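PDB 6GF6: zona pellucida sperm-binding protein 1 from Gallus gallus, which probably cross-links egg coat filaments by pairing through its first ZP-N domain, the part present in this structure. Local coordinates for residues His32-Asp37 / Gln86-Leu91; Leu8-Asp13 / Tyr100-Thr105. The protein carries 2 engineered substitutions. All coordinates share one frame; numbering follows the deposited sequence.

Contact 1: His32-Asp37 / Gln86-Leu91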
# COMPACT_ATOMS: atom_id res chain seq x y z
N HIS B 32 -16.88 -0.20 -6.48
CA HIS B 32 -15.80 -0.65 -7.36
C HIS B 32 -15.08 0.57 -7.91
O HIS B 32 -15.72 1.56 -8.30
CB HIS B 32 -16.35 -1.51 -8.50
CG HIS B 32 -16.74 -2.89 -8.06
ND1 HIS B 32 -17.18 -3.85 -8.93
CD2 HIS B 32 -16.75 -3.46 -6.83
CE1 HIS B 32 -17.45 -4.96 -8.27
NE2 HIS B 32 -17.19 -4.75 -6.99
N PHE B 33 -13.75 0.50 -7.92
CA PHE B 33 -12.90 1.60 -8.35
C PHE B 33 -12.28 1.27 -9.71
O PHE B 33 -11.87 0.14 -9.96
CB PHE B 33 -11.78 1.86 -7.33
CG PHE B 33 -12.28 2.29 -5.98
CD1 PHE B 33 -12.66 1.34 -5.04
CD2 PHE B 33 -12.35 3.63 -5.64
CE1 PHE B 33 -13.11 1.73 -3.79
CE2 PHE B 33 -12.79 4.02 -4.39
CZ PHE B 33 -13.17 3.07 -3.46
N LYS B 34 -12.22 2.28 -10.58
CA LYS B 34 -11.53 2.17 -11.86
C LYS B 34 -10.74 3.44 -12.11
O LYS B 34 -11.23 4.55 -11.86
CB LYS B 34 -12.51 1.92 -13.02
CG LYS B 34 -13.16 0.55 -13.03
CD LYS B 34 -14.50 0.57 -12.31
CE LYS B 34 -15.30 -0.69 -12.60
NZ LYS B 34 -14.62 -1.91 -12.10
N VAL B 35 -9.52 3.28 -12.61
CA VAL B 35 -8.67 4.41 -12.98
C VAL B 35 -9.01 4.84 -14.40
O VAL B 35 -9.17 4.00 -15.29
CB VAL B 35 -7.19 4.04 -12.84
CG1 VAL B 35 -6.30 5.18 -13.31
CG2 VAL B 35 -6.86 3.67 -11.40
N LEU B 36 -9.11 6.15 -14.61
CA LEU B 36 -9.45 6.72 -15.90
C LEU B 36 -8.24 7.42 -16.51
O LEU B 36 -7.47 8.08 -15.81
CB LEU B 36 -10.61 7.71 -15.79
CG LEU B 36 -11.87 7.22 -15.10
CD1 LEU B 36 -12.88 8.36 -15.00
CD2 LEU B 36 -12.48 6.04 -15.85
N ASP B 37 -8.06 7.25 -17.82
CA ASP B 37 -7.07 8.00 -18.57
C ASP B 37 -7.79 9.05 -19.41
O ASP B 37 -9.01 9.16 -19.39
CB ASP B 37 -6.20 7.05 -19.42
CG ASP B 37 -6.94 6.43 -20.60
OD1 ASP B 37 -8.15 6.70 -20.79
OD2 ASP B 37 -6.31 5.64 -21.32
N GLN B 86 -13.12 6.50 -11.23
CA GLN B 86 -14.56 6.28 -11.25
C GLN B 86 -14.94 5.36 -10.10
O GLN B 86 -14.29 4.34 -9.88
CB GLN B 86 -15.01 5.68 -12.58
CG GLN B 86 -16.52 5.54 -12.72
CD GLN B 86 -16.93 4.82 -13.98
OE1 GLN B 86 -16.09 4.24 -14.67
NE2 GLN B 86 -18.22 4.86 -14.29
N LEU B 87 -15.97 5.75 -9.35
CA LEU B 87 -16.55 4.94 -8.29
C LEU B 87 -17.88 4.41 -8.77
O LEU B 87 -18.76 5.19 -9.16
CB LEU B 87 -16.73 5.73 -7.00
CG LEU B 87 -15.48 6.28 -6.34
CD1 LEU B 87 -15.07 7.55 -7.02
CD2 LEU B 87 -15.75 6.54 -4.86
N GLU B 88 -18.04 3.09 -8.74
CA GLU B 88 -19.29 2.45 -9.12
C GLU B 88 -19.91 1.88 -7.86
O GLU B 88 -19.43 0.88 -7.32
CB GLU B 88 -19.07 1.37 -10.17
CG GLU B 88 -18.65 1.93 -11.51
CD GLU B 88 -18.70 0.90 -12.62
OE1 GLU B 88 -18.62 -0.31 -12.33
OE2 GLU B 88 -18.82 1.32 -13.79
N GLU B 89 -20.96 2.53 -7.37
CA GLU B 89 -21.70 1.99 -6.25
C GLU B 89 -22.55 0.83 -6.73
O GLU B 89 -23.28 0.95 -7.71
CB GLU B 89 -22.58 3.07 -5.61
CG GLU B 89 -23.27 2.63 -4.34
CD GLU B 89 -24.11 3.72 -3.70
OE1 GLU B 89 -24.60 3.51 -2.58
OE2 GLU B 89 -24.29 4.78 -4.33
N MET B 90 -22.43 -0.32 -6.06
CA MET B 90 -23.03 -1.53 -6.57
C MET B 90 -23.86 -2.22 -5.50
O MET B 90 -23.46 -2.29 -4.33
CB MET B 90 -21.97 -2.48 -7.12
CG MET B 90 -21.40 -2.00 -8.44
SD MET B 90 -20.18 -3.11 -9.12
CE MET B 90 -21.13 -4.62 -9.30
N LEU B 91 -25.01 -2.73 -5.92
CA LEU B 91 -25.89 -3.57 -5.13
C LEU B 91 -25.37 -5.00 -5.08
O LEU B 91 -24.58 -5.43 -5.92
CB LEU B 91 -27.29 -3.55 -5.72
CG LEU B 91 -27.87 -2.16 -6.00
CD1 LEU B 91 -29.28 -2.28 -6.58
CD2 LEU B 91 -27.88 -1.29 -4.74
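Four backbone hydrogen bonds join H32 and K34 to E88 and Q86, each residue giving its N-H and taking one in return. The straightest runs from Q86 N to K34 O, 2.8 Å at 170°; E88 N reaches H32 O over the same length. The K34 and E88 side chains cross at about a right angle: K34 CE touches E88 OE1 at 3.4 Å, but the opposite charges stay 4.3 Å apart, K34 NZ to E88 OE1; each forms its salt bridge with another residue, the lysine with E44 and E88 with R42. These are neighbouring antiparallel strands, 30-36 and 80-90, within one sheet of the ZP-N domain, and H32, K34 and E88 are zinc ligands seen in a structure of this protein, though no zinc is bound to this chain here. M90, with CG beside its backbone N (chi1 -72°) and the chain extended at chi2, carries SD over one face of the H32 imidazole, 3.5 Å from the ring centroid. Replacing H32 with an alanine would probably leave the M90 sulfur without its ring and take a ligand from the zinc sites. On the other face F33 and L87 lie side by side, F33 CE2 to L87 CD2 3.9 Å, apolar groups suited to the interior against L21 and A23.

Contact 2: Leu8-Asp13 / Tyr100-Thr105; sequences LQYHYD and YEVQMT. Engineered in segment 100-105: Q103 (natural residue Asn).
The hydroxyl of Y100 is gripped by several groups: L8 N donates to Y100 OH at 3.3 Å, the N-H of L7 is a second donor, and E89 adds a weak bond. Beside this polar end the ring itself is apolar, and L8 CB packs against Y100 CZ at 3.6 Å; a tyrosine thus both ties down the start of segment 8-13 and packs its ring against the L8 side chain. At the far end T105 N gives an almost straight bond (175°) to Y12 OH, 3.3 Å long. Between these bonds the side chains interleave. Y10 turns its ring edge to the face of Y100 in an offset edge-to-face pair, centroids 5.9 Å apart and planes at 67°, while Y10 CE1 meets V102 CG2 at 3.5 Å. M104 slides past Y12 in the opposite direction and sets CG over one ring face, a CH-pi contact 4.0 Å from the centroid; its slim, flexible thioether chain also brings CE against Y12 CB. Y12 CG sits between its backbone N and carbonyl carbon, and from there the ring extends across to put OH at T105 N. With strand axes 8.2 Å apart at 23° and joined through side chains, this is the face-to-face packing of two sheets in the immunoglobulin-like sandwich of a ZP-N domain.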
# COMPACT_ATOMS: atom_id res chain seq x y z
N LEU B 8 -23.47 8.80 -2.15
CA LEU B 8 -22.30 8.09 -1.62
C LEU B 8 -21.38 9.08 -0.92
O LEU B 8 -21.06 10.14 -1.46
CB LEU B 8 -21.56 7.36 -2.74
CG LEU B 8 -20.29 6.59 -2.35
CD1 LEU B 8 -20.60 5.44 -1.40
CD2 LEU B 8 -19.58 6.08 -3.60
N GLN B 9 -20.95 8.74 0.29
CA GLN B 9 -20.00 9.58 1.03
C GLN B 9 -18.58 9.16 0.70
O GLN B 9 -18.22 7.98 0.84
CB GLN B 9 -20.25 9.47 2.53
CG GLN B 9 -21.58 10.04 2.99
CD GLN B 9 -21.73 11.52 2.69
OE1 GLN B 9 -21.04 12.36 3.28
NE2 GLN B 9 -22.64 11.85 1.77
N TYR B 10 -17.76 10.12 0.27
CA TYR B 10 -16.36 9.86 -0.03
C TYR B 10 -15.57 11.16 0.06
O TYR B 10 -16.12 12.26 0.01
CB TYR B 10 -16.18 9.22 -1.41
CG TYR B 10 -16.67 10.07 -2.56
CD1 TYR B 10 -15.89 11.09 -3.09
CD2 TYR B 10 -17.92 9.84 -3.14
CE1 TYR B 10 -16.34 11.87 -4.13
CE2 TYR B 10 -18.37 10.61 -4.20
CZ TYR B 10 -17.57 11.63 -4.69
OH TYR B 10 -18.01 12.40 -5.74
N HIS B 11 -14.25 10.99 0.20
CA HIS B 11 -13.31 12.10 0.20
C HIS B 11 -11.93 11.52 -0.08
O HIS B 11 -11.72 10.31 0.02
CB HIS B 11 -13.32 12.84 1.54
CG HIS B 11 -12.67 12.07 2.64
ND1 HIS B 11 -13.33 11.12 3.38
CD2 HIS B 11 -11.40 12.11 3.12
CE1 HIS B 11 -12.51 10.60 4.27
NE2 HIS B 11 -11.33 11.18 4.13
N TYR B 12 -10.98 12.40 -0.39
CA TYR B 12 -9.61 11.97 -0.64
C TYR B 12 -8.62 12.88 0.09
O TYR B 12 -8.91 14.03 0.42
CB TYR B 12 -9.28 11.92 -2.14
CG TYR B 12 -9.17 13.25 -2.85
CD1 TYR B 12 -10.29 13.85 -3.41
CD2 TYR B 12 -7.95 13.88 -2.98
CE1 TYR B 12 -10.19 15.06 -4.07
CE2 TYR B 12 -7.83 15.10 -3.64
CZ TYR B 12 -8.96 15.68 -4.18
OH TYR B 12 -8.87 16.88 -4.85
N ASP B 13 -7.44 12.31 0.36
CA ASP B 13 -6.37 12.99 1.07
C ASP B 13 -5.13 13.05 0.19
O ASP B 13 -4.80 12.08 -0.50
CB ASP B 13 -6.03 12.26 2.38
CG ASP B 13 -7.21 12.19 3.33
OD1 ASP B 13 -7.92 13.20 3.47
OD2 ASP B 13 -7.44 11.11 3.92
N TYR B 100 -19.87 7.63 -9.91
CA TYR B 100 -19.28 8.92 -9.58
C TYR B 100 -17.89 9.00 -10.18
O TYR B 100 -17.17 8.01 -10.27
CB TYR B 100 -19.21 9.14 -8.06
CG TYR B 100 -20.50 8.85 -7.31
CD1 TYR B 100 -20.89 7.54 -7.03
CD2 TYR B 100 -21.34 9.88 -6.90
CE1 TYR B 100 -22.07 7.28 -6.36
CE2 TYR B 100 -22.52 9.62 -6.23
CZ TYR B 100 -22.88 8.32 -5.96
OH TYR B 100 -24.06 8.05 -5.29
N GLU B 101 -17.52 10.21 -10.58
CA GLU B 101 -16.19 10.49 -11.11
C GLU B 101 -15.52 11.52 -10.21
O GLU B 101 -16.15 12.51 -9.82
CB GLU B 101 -16.25 11.03 -12.54
CG GLU B 101 -14.90 11.39 -13.10
CD GLU B 101 -14.96 11.80 -14.55
OE1 GLU B 101 -15.72 11.17 -15.32
OE2 GLU B 101 -14.25 12.76 -14.92
N VAL B 102 -14.26 11.28 -9.88
CA VAL B 102 -13.51 12.13 -8.97
C VAL B 102 -12.16 12.45 -9.60
O VAL B 102 -11.46 11.54 -10.05
CB VAL B 102 -13.29 11.47 -7.60
CG1 VAL B 102 -12.61 12.44 -6.64
CG2 VAL B 102 -14.60 10.99 -7.02
N GLN B 103 -11.79 13.72 -9.58
CA GLN B 103 -10.48 14.17 -10.03
C GLN B 103 -9.68 14.52 -8.78
O GLN B 103 -9.91 15.55 -8.16
CB GLN B 103 -10.60 15.36 -10.97
CG GLN B 103 -9.33 15.67 -11.75
CD GLN B 103 -9.46 16.89 -12.66
OE1 GLN B 103 -9.13 16.83 -13.84
NE2 GLN B 103 -9.93 17.99 -12.10
N MET B 104 -8.74 13.65 -8.42
CA MET B 104 -7.89 13.89 -7.27
C MET B 104 -6.75 14.80 -7.70
O MET B 104 -5.92 14.43 -8.53
CB MET B 104 -7.37 12.57 -6.70
CG MET B 104 -8.49 11.63 -6.23
SD MET B 104 -7.97 9.91 -5.99
CE MET B 104 -7.04 10.00 -4.47
N THR B 105 -6.71 16.00 -7.12
CA THR B 105 -5.73 17.02 -7.46
C THR B 105 -4.89 17.28 -6.22
O THR B 105 -5.42 17.61 -5.16
CB THR B 105 -6.42 18.30 -7.94
OG1 THR B 105 -7.25 18.00 -9.06
CG2 THR B 105 -5.39 19.34 -8.35

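Overall arrangement
Contact 1 joins neighbouring strands within one sheet, whereas contact 2 packs that sheet against the other; their centres lie 11 Å apart. Strand 80-90 carries half of contact 1 and pairs directly with strand 96-107, which carries half of contact 2, L87 N lying 2.7 Å from Y100 O in a probable hydrogen bond. L87 CD1 meets V102 CG2 at 3.5 Å, so the two contacts share apolar packing there. Along the chain, contact 1 is nested within the loop that contact 2 closes. Of the zinc ligands seen in a structure of this protein, H32, K34 and E88 belong to contact 1; H11 and D13 lie on segment 8-13 but turn away from contact 2. D13 also packs on F39 of the second subunit.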